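Local atomic coordinates of ADP/ATP-dependent NAD(P)H-hydrate dehydratase (Bacillus subtilis, PDB entry 3RPZ), a protein that catalyses the ADP- or ATP-dependent dehydration of hydrated NADH and NADPH, probably restoring the normal nicotinamide cofactors. Residues V147-T160 with A175-K189. Sequence-based numbering, arbitrary orientation.
Sequences VILTPHPGEFFRMT and AKEWAAQLQTVIVLK. With NPW (beta-6-hydroxy-1,4,5,6-tetrahydronicotinamide adenine dinucleotide phosphate), chain D.
Lys189 reaches back to place NZ 2.9 Å from Thr150 O, while its backbone N bonds to Pro151 O. The chain bends at chi2 and chi3, laying CD and CE against the Thr150 carbonyl. One water joins NZ to Thr150 OG1, and NZ also donates to the phosphate of adenosine monophosphate, with a magnesium ion about 4 Å from the side chain. Strands 147-149 and 185-188 run parallel, paired by bonds from Val185 N to Val147 O, Leu149 N to Val185 O and, nearly straight (176°), Val187 N to Leu149 O. Ile148 and Val185 lie side by side on one sheet face, where helices 217-231 and 235-256 cover Ile148 and the latter also Val187.

Leu149, Pro151, Ile186 and Leu188 face helices 153-160 and 171-182. Leu188 CD1 packs 3.9 Å from Phe156 CD2, and the Phe156 ring, carried toward the sheet with CG anti to the backbone N (chi1 -166°), turns an edge to the face of the Trp178 five-membered ring in an offset edge-to-face pair, planes at 84°. Thr160 CG2 stands over the indole in a CH-pi contact, 3.5 Å from the centroid of its six-membered ring; the 2.8 Å bond from Thr160 OG1 to Phe156 O helps fix that methyl.

At the helix N-cap, His152 presents one ring face to the adenine of the bound hydrate and donates from NE2 to OB1 of its diphosphate (2.9 Å). Glu155 OE1 covers the opposite face and accepts His152 N at 3.0 Å. A beta-alpha-beta crossover between neighbouring parallel strands sets substrate and nucleotide groups at strand C-terminal ends, as in ribokinase-like folds.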
loop_
_atom_site.group_PDB
_atom_site.type_symbol
_atom_site.label_atom_id
_atom_site.label_comp_id
_atom_site.label_asym_id
_atom_site.label_seq_id
_atom_site.Cartn_x
_atom_site.Cartn_y
_atom_site.Cartn_z
ATOM N N VAL A 147 24.951 19.252 16.110
ATOM C CA VAL A 147 25.087 17.861 15.758
ATOM C C VAL A 147 24.276 17.101 16.788
ATOM O O VAL A 147 24.497 17.287 18.000
ATOM C CB VAL A 147 26.526 17.417 15.731
ATOM C CG1 VAL A 147 26.659 15.916 15.521
ATOM C CG2 VAL A 147 27.325 18.234 14.668
ATOM N N ILE A 148 23.356 16.260 16.346
ATOM C CA ILE A 148 22.432 15.552 17.220
ATOM C C ILE A 148 22.632 14.068 17.044
ATOM O O ILE A 148 22.395 13.515 15.957
ATOM C CB ILE A 148 20.966 15.953 16.888
ATOM C CG1 ILE A 148 20.737 17.467 17.073
ATOM C CG2 ILE A 148 19.924 15.091 17.680
ATOM C CD1 ILE A 148 19.706 18.019 16.060
ATOM N N LEU A 149 23.148 13.393 18.092
ATOM C CA LEU A 149 23.368 11.969 18.087
ATOM C C LEU A 149 22.209 11.288 18.748
ATOM O O LEU A 149 21.773 11.719 19.814
ATOM C CB LEU A 149 24.665 11.656 18.861
ATOM C CG LEU A 149 25.907 12.489 18.479
ATOM C CD1 LEU A 149 27.102 11.969 19.285
ATOM C CD2 LEU A 149 26.197 12.411 16.968
ATOM N N THR A 150 21.716 10.177 18.186
ATOM C CA THR A 150 20.548 9.499 18.725
ATOM C C THR A 150 20.773 8.022 19.098
ATOM O O THR A 150 20.079 7.145 18.631
ATOM C CB THR A 150 19.334 9.661 17.798
ATOM O OG1 THR A 150 19.569 8.953 16.558
ATOM C CG2 THR A 150 19.013 11.116 17.481
ATOM N N PRO A 151 21.766 7.739 19.940
ATOM C CA PRO A 151 22.034 6.377 20.337
ATOM C C PRO A 151 21.000 5.759 21.271
ATOM O O PRO A 151 20.550 6.376 22.234
ATOM C CB PRO A 151 23.363 6.486 21.064
ATOM C CG PRO A 151 23.291 7.836 21.716
ATOM C CD PRO A 151 22.629 8.686 20.655
ATOM N N HIS A 152 20.736 4.480 21.044
ATOM C CA HIS A 152 20.263 3.646 22.136
ATOM C C HIS A 152 21.455 3.237 22.990
ATOM O O HIS A 152 22.617 3.522 22.659
ATOM C CB HIS A 152 19.429 2.467 21.631
ATOM C CG HIS A 152 20.158 1.514 20.745
ATOM N ND1 HIS A 152 21.389 0.945 21.054
ATOM C CD2 HIS A 152 19.762 0.954 19.579
ATOM C CE1 HIS A 152 21.741 0.138 20.056
ATOM N NE2 HIS A 152 20.757 0.104 19.159
ATOM N N PRO A 153 21.234 2.598 24.136
ATOM C CA PRO A 153 22.371 2.304 25.031
ATOM C C PRO A 153 23.508 1.467 24.390
ATOM O O PRO A 153 24.646 1.664 24.727
ATOM C CB PRO A 153 21.691 1.594 26.214
ATOM C CG PRO A 153 20.392 2.288 26.292
ATOM C CD PRO A 153 19.956 2.482 24.843
ATOM N N GLY A 154 23.193 0.551 23.454
ATOM C CA GLY A 154 24.208 -0.203 22.759
ATOM C C GLY A 154 25.086 0.701 21.913
ATOM O O GLY A 154 26.320 0.546 21.867
ATOM N N GLU A 155 24.477 1.640 21.220
ATOM C CA GLU A 155 25.196 2.590 20.395
ATOM C C GLU A 155 26.023 3.524 21.280
ATOM O O GLU A 155 27.129 3.919 20.899
ATOM C CB GLU A 155 24.231 3.371 19.495
ATOM C CG GLU A 155 23.738 2.510 18.352
ATOM C CD GLU A 155 22.431 2.876 17.739
ATOM O OE1 GLU A 155 21.631 3.631 18.328
ATOM O OE2 GLU A 155 22.129 2.344 16.623
ATOM N N PHE A 156 25.494 3.880 22.437
ATOM C CA PHE A 156 26.247 4.730 23.358
ATOM C C PHE A 156 27.513 4.027 23.841
ATOM O O PHE A 156 28.576 4.640 23.929
ATOM C CB PHE A 156 25.364 5.125 24.543
ATOM C CG PHE A 156 25.929 6.263 25.382
ATOM C CD1 PHE A 156 26.778 5.989 26.441
ATOM C CD2 PHE A 156 25.573 7.552 25.152
ATOM C CE1 PHE A 156 27.326 7.033 27.212
ATOM C CE2 PHE A 156 26.084 8.614 25.942
ATOM C CZ PHE A 156 26.949 8.323 26.968
ATOM N N PHE A 157 27.426 2.727 24.092
ATOM C CA PHE A 157 28.609 1.934 24.430
ATOM C C PHE A 157 29.612 1.950 23.288
ATOM O O PHE A 157 30.826 2.181 23.491
ATOM C CB PHE A 157 28.179 0.516 24.759
ATOM C CG PHE A 157 29.312 -0.458 24.886
ATOM C CD1 PHE A 157 30.375 -0.218 25.746
ATOM C CD2 PHE A 157 29.302 -1.616 24.143
ATOM C CE1 PHE A 157 31.421 -1.141 25.877
ATOM C CE2 PHE A 157 30.340 -2.523 24.254
ATOM C CZ PHE A 157 31.382 -2.287 25.119
ATOM N N ARG A 158 29.137 1.811 22.068
ATOM C CA ARG A 158 30.042 1.877 20.938
ATOM C C ARG A 158 30.741 3.242 20.837
ATOM O O ARG A 158 31.897 3.320 20.504
ATOM C CB ARG A 158 29.296 1.582 19.633
ATOM C CG ARG A 158 30.170 1.653 18.411
ATOM C CD ARG A 158 29.533 0.962 17.221
ATOM N NE ARG A 158 28.566 1.801 16.538
ATOM C CZ ARG A 158 27.288 1.493 16.385
ATOM N NH1 ARG A 158 26.811 0.376 16.886
ATOM N NH2 ARG A 158 26.491 2.310 15.739
ATOM N N MET A 159 30.012 4.307 21.111
ATOM C CA MET A 159 30.518 5.687 21.024
ATOM C C MET A 159 31.542 6.022 22.096
ATOM O O MET A 159 32.430 6.818 21.863
ATOM C CB MET A 159 29.378 6.680 21.192
ATOM C CG MET A 159 28.465 6.775 20.005
ATOM S SD MET A 159 26.874 7.534 20.430
ATOM C CE MET A 159 27.433 9.020 21.226
ATOM N N THR A 160 31.356 5.451 23.286
ATOM C CA THR A 160 32.017 5.926 24.516
ATOM C C THR A 160 32.856 4.907 25.262
ATOM O O THR A 160 33.711 5.321 26.080
ATOM C CB THR A 160 30.989 6.465 25.514
ATOM O OG1 THR A 160 30.211 5.376 26.041
ATOM C CG2 THR A 160 30.151 7.562 24.915
ATOM N N ALA A 175 24.903 10.771 29.797
ATOM C CA ALA A 175 24.507 11.493 28.616
ATOM C C ALA A 175 24.981 12.947 28.676
ATOM O O ALA A 175 25.485 13.489 27.713
ATOM C CB ALA A 175 22.985 11.429 28.407
ATOM N N LYS A 176 24.828 13.582 29.837
ATOM C CA LYS A 176 25.269 14.965 30.022
ATOM C C LYS A 176 26.771 15.062 29.900
ATOM O O LYS A 176 27.287 15.977 29.231
ATOM C CB LYS A 176 24.823 15.492 31.379
ATOM C CG LYS A 176 23.393 15.770 31.489
ATOM C CD LYS A 176 22.998 16.340 32.857
ATOM C CE LYS A 176 23.341 17.798 32.957
ATOM N NZ LYS A 176 24.749 18.002 33.308
ATOM N N GLU A 177 27.491 14.132 30.508
ATOM C CA GLU A 177 28.960 14.194 30.476
ATOM C C GLU A 177 29.468 14.114 29.020
ATOM O O GLU A 177 30.396 14.872 28.599
ATOM C CB GLU A 177 29.508 13.021 31.290
ATOM C CG GLU A 177 30.963 12.697 31.159
ATOM C CD GLU A 177 31.318 11.635 32.181
ATOM O OE1 GLU A 177 31.422 11.988 33.378
ATOM O OE2 GLU A 177 31.379 10.439 31.801
ATOM N N TRP A 178 28.890 13.199 28.233
ATOM C CA TRP A 178 29.353 12.983 26.899
ATOM C C TRP A 178 28.854 14.027 25.925
ATOM O O TRP A 178 29.537 14.369 24.970
ATOM C CB TRP A 178 29.076 11.543 26.443
ATOM C CG TRP A 178 30.081 10.635 26.996
ATOM C CD1 TRP A 178 30.038 9.981 28.183
ATOM C CD2 TRP A 178 31.356 10.335 26.404
ATOM N NE1 TRP A 178 31.217 9.250 28.358
ATOM C CE2 TRP A 178 32.023 9.456 27.276
ATOM C CE3 TRP A 178 31.955 10.671 25.190
ATOM C CZ2 TRP A 178 33.286 8.934 26.990
ATOM C CZ3 TRP A 178 33.250 10.156 24.917
ATOM C CH2 TRP A 178 33.867 9.283 25.800
ATOM N N ALA A 179 27.668 14.593 26.145
ATOM C CA ALA A 179 27.235 15.727 25.338
ATOM C C ALA A 179 28.182 16.894 25.507
ATOM O O ALA A 179 28.522 17.588 24.565
ATOM C CB ALA A 179 25.798 16.168 25.708
ATOM N N ALA A 180 28.599 17.135 26.736
ATOM C CA ALA A 180 29.594 18.157 27.016
ATOM C C ALA A 180 30.968 17.875 26.383
ATOM O O ALA A 180 31.539 18.732 25.722
ATOM C CB ALA A 180 29.698 18.382 28.545
ATOM N N GLN A 181 31.463 16.647 26.545
ATOM C CA GLN A 181 32.751 16.285 26.011
ATOM C C GLN A 181 32.816 16.343 24.509
ATOM O O GLN A 181 33.797 16.793 23.946
ATOM C CB GLN A 181 33.142 14.878 26.495
ATOM C CG GLN A 181 34.523 14.392 26.044
ATOM C CD GLN A 181 34.914 13.029 26.650
ATOM O OE1 GLN A 181 34.544 12.688 27.789
ATOM N NE2 GLN A 181 35.671 12.255 25.883
ATOM N N LEU A 182 31.773 15.867 23.849
ATOM C CA LEU A 182 31.723 15.826 22.390
ATOM C C LEU A 182 31.232 17.131 21.773
ATOM O O LEU A 182 31.458 17.386 20.591
ATOM C CB LEU A 182 30.846 14.674 21.906
ATOM C CG LEU A 182 31.199 13.271 22.354
ATOM C CD1 LEU A 182 30.165 12.241 21.907
ATOM C CD2 LEU A 182 32.542 12.889 21.786
ATOM N N GLN A 183 30.568 17.955 22.570
ATOM C CA GLN A 183 29.862 19.150 22.120
ATOM C C GLN A 183 28.830 18.811 21.031
ATOM O O GLN A 183 28.737 19.481 20.015
ATOM C CB GLN A 183 30.825 20.277 21.749
ATOM C CG GLN A 183 31.446 20.907 22.996
ATOM C CD GLN A 183 30.379 21.619 23.842
ATOM O OE1 GLN A 183 29.826 22.620 23.348
ATOM N NE2 GLN A 183 30.041 21.078 25.016
ATOM N N THR A 184 28.065 17.779 21.323
ATOM C CA THR A 184 26.918 17.395 20.513
ATOM C C THR A 184 25.702 17.260 21.400
ATOM O O THR A 184 25.797 17.064 22.625
ATOM C CB THR A 184 27.135 16.039 19.834
ATOM O OG1 THR A 184 27.245 15.011 20.814
ATOM C CG2 THR A 184 28.359 16.010 19.001
ATOM N N VAL A 185 24.518 17.351 20.803
ATOM C CA VAL A 185 23.296 16.925 21.465
ATOM C C VAL A 185 23.371 15.398 21.558
ATOM O O VAL A 185 23.782 14.742 20.577
ATOM C CB VAL A 185 22.035 17.362 20.704
ATOM C CG1 VAL A 185 20.749 16.948 21.471
ATOM C CG2 VAL A 185 22.072 18.886 20.462
ATOM N N ILE A 186 22.912 14.806 22.663
ATOM C CA ILE A 186 22.757 13.350 22.753
ATOM C C ILE A 186 21.359 13.046 23.194
ATOM O O ILE A 186 20.952 13.461 24.293
ATOM C CB ILE A 186 23.784 12.670 23.691
ATOM C CG1 ILE A 186 25.191 12.932 23.196
ATOM C CG2 ILE A 186 23.534 11.128 23.719
ATOM C CD1 ILE A 186 26.284 12.307 24.016
ATOM N N VAL A 187 20.615 12.317 22.358
ATOM C CA VAL A 187 19.315 11.765 22.651
ATOM C C VAL A 187 19.585 10.315 23.001
ATOM O O VAL A 187 19.765 9.488 22.125
ATOM C CB VAL A 187 18.339 11.877 21.476
ATOM C CG1 VAL A 187 17.004 11.260 21.837
ATOM C CG2 VAL A 187 18.183 13.332 21.042
ATOM N N LEU A 188 19.714 10.034 24.298
ATOM C CA LEU A 188 20.008 8.692 24.781
ATOM C C LEU A 188 18.682 7.985 24.999
ATOM O O LEU A 188 17.951 8.252 25.993
ATOM C CB LEU A 188 20.836 8.712 26.062
ATOM C CG LEU A 188 21.061 7.361 26.720
ATOM C CD1 LEU A 188 21.854 6.435 25.771
ATOM C CD2 LEU A 188 21.788 7.482 28.064
ATOM N N LYS A 189 18.391 7.077 24.107
ATOM C CA LYS A 189 17.079 6.456 24.051
ATOM C C LYS A 189 16.886 5.405 25.144
ATOM O O LYS A 189 17.817 4.969 25.835
ATOM C CB LYS A 189 16.899 5.905 22.629
ATOM C CG LYS A 189 16.635 7.054 21.670
ATOM C CD LYS A 189 17.328 7.143 20.309
ATOM C CE LYS A 189 16.851 6.027 19.480
ATOM N NZ LYS A 189 17.621 5.717 18.187
HETATM P P NPW D . 20.783 -6.660 24.221
HETATM O O1 NPW D . 21.612 -7.542 23.315
HETATM O O2 NPW D . 19.305 -6.645 23.998
HETATM O O3 NPW D . 21.113 -6.809 25.716
HETATM P PA NPW D . 22.370 -2.968 17.257
HETATM P PB NPW D . 19.928 -2.174 15.889
HETATM C C1A NPW D . 21.578 -3.066 22.909
HETATM C C1B NPW D . 18.919 -0.842 11.485
HETATM N N1C NPW D . 17.519 -1.180 11.576
HETATM N N1D NPW D . 18.992 -1.206 26.902
HETATM C C2A NPW D . 21.207 -4.533 22.700
HETATM O O2A NPW D . 21.314 -5.155 23.964
HETATM C C2B NPW D . 19.339 0.384 12.305
HETATM O O2B NPW D . 18.939 1.594 11.712
HETATM C C2C NPW D . 16.743 -1.382 10.544
HETATM C C2D NPW D . 20.017 -2.070 26.858
HETATM C C3A NPW D . 22.253 -4.996 21.700
HETATM O O3A NPW D . 23.521 -5.299 22.320
HETATM C C3B NPW D . 20.864 0.154 12.283
HETATM O O3B NPW D . 21.359 0.666 11.038
HETATM C C3C NPW D . 15.523 -1.812 10.396
HETATM N N3D NPW D . 20.668 -2.537 25.780
HETATM C C4B NPW D . 20.967 -1.377 12.314
HETATM O O4B NPW D . 19.657 -1.933 12.003
HETATM C C4C NPW D . 14.818 -2.229 11.681
HETATM C C4D NPW D . 20.185 -1.991 24.657
HETATM O O4D NPW D . 22.050 -2.643 21.627
HETATM C C4E NPW D . 22.407 -3.755 20.842
HETATM C C5A NPW D . 19.085 -1.094 24.582
HETATM C C5B NPW D . 21.401 -1.926 13.677
HETATM O O5B NPW D . 20.643 -1.318 14.725
HETATM C C5C NPW D . 15.854 -2.555 12.741
HETATM C C5E NPW D . 21.480 -3.763 19.626
HETATM O O5E NPW D . 21.887 -2.720 18.749
HETATM C C6C NPW D . 16.880 -1.399 12.910
HETATM O O6C NPW D . 16.290 -0.185 13.365
HETATM C C6D NPW D . 18.444 -0.666 25.791
HETATM N N6D NPW D . 17.426 0.174 25.886
HETATM N N7A NPW D . 18.754 -0.743 23.288
HETATM C C7C NPW D . 14.821 -1.827 9.146
HETATM N N7C NPW D . 13.564 -2.246 9.128
HETATM O O7C NPW D . 15.411 -1.496 8.085
HETATM C C8A NPW D . 19.671 -1.456 22.527
HETATM N N9A NPW D . 20.520 -2.187 23.402
HETATM O OA1 NPW D . 23.139 -4.214 17.114
HETATM O OA2 NPW D . 22.977 -1.680 17.002
HETATM O OA3 NPW D . 21.022 -3.212 16.414
HETATM O OB1 NPW D . 19.524 -1.185 16.888
HETATM O OB2 NPW D . 18.879 -3.070 15.309
HETATM O O HOH W 1 26.575 20.439 18.410
HETATM O O HOH W 2 16.701 7.758 16.533
HETATM O O HOH W 3 19.500 4.112 16.761
#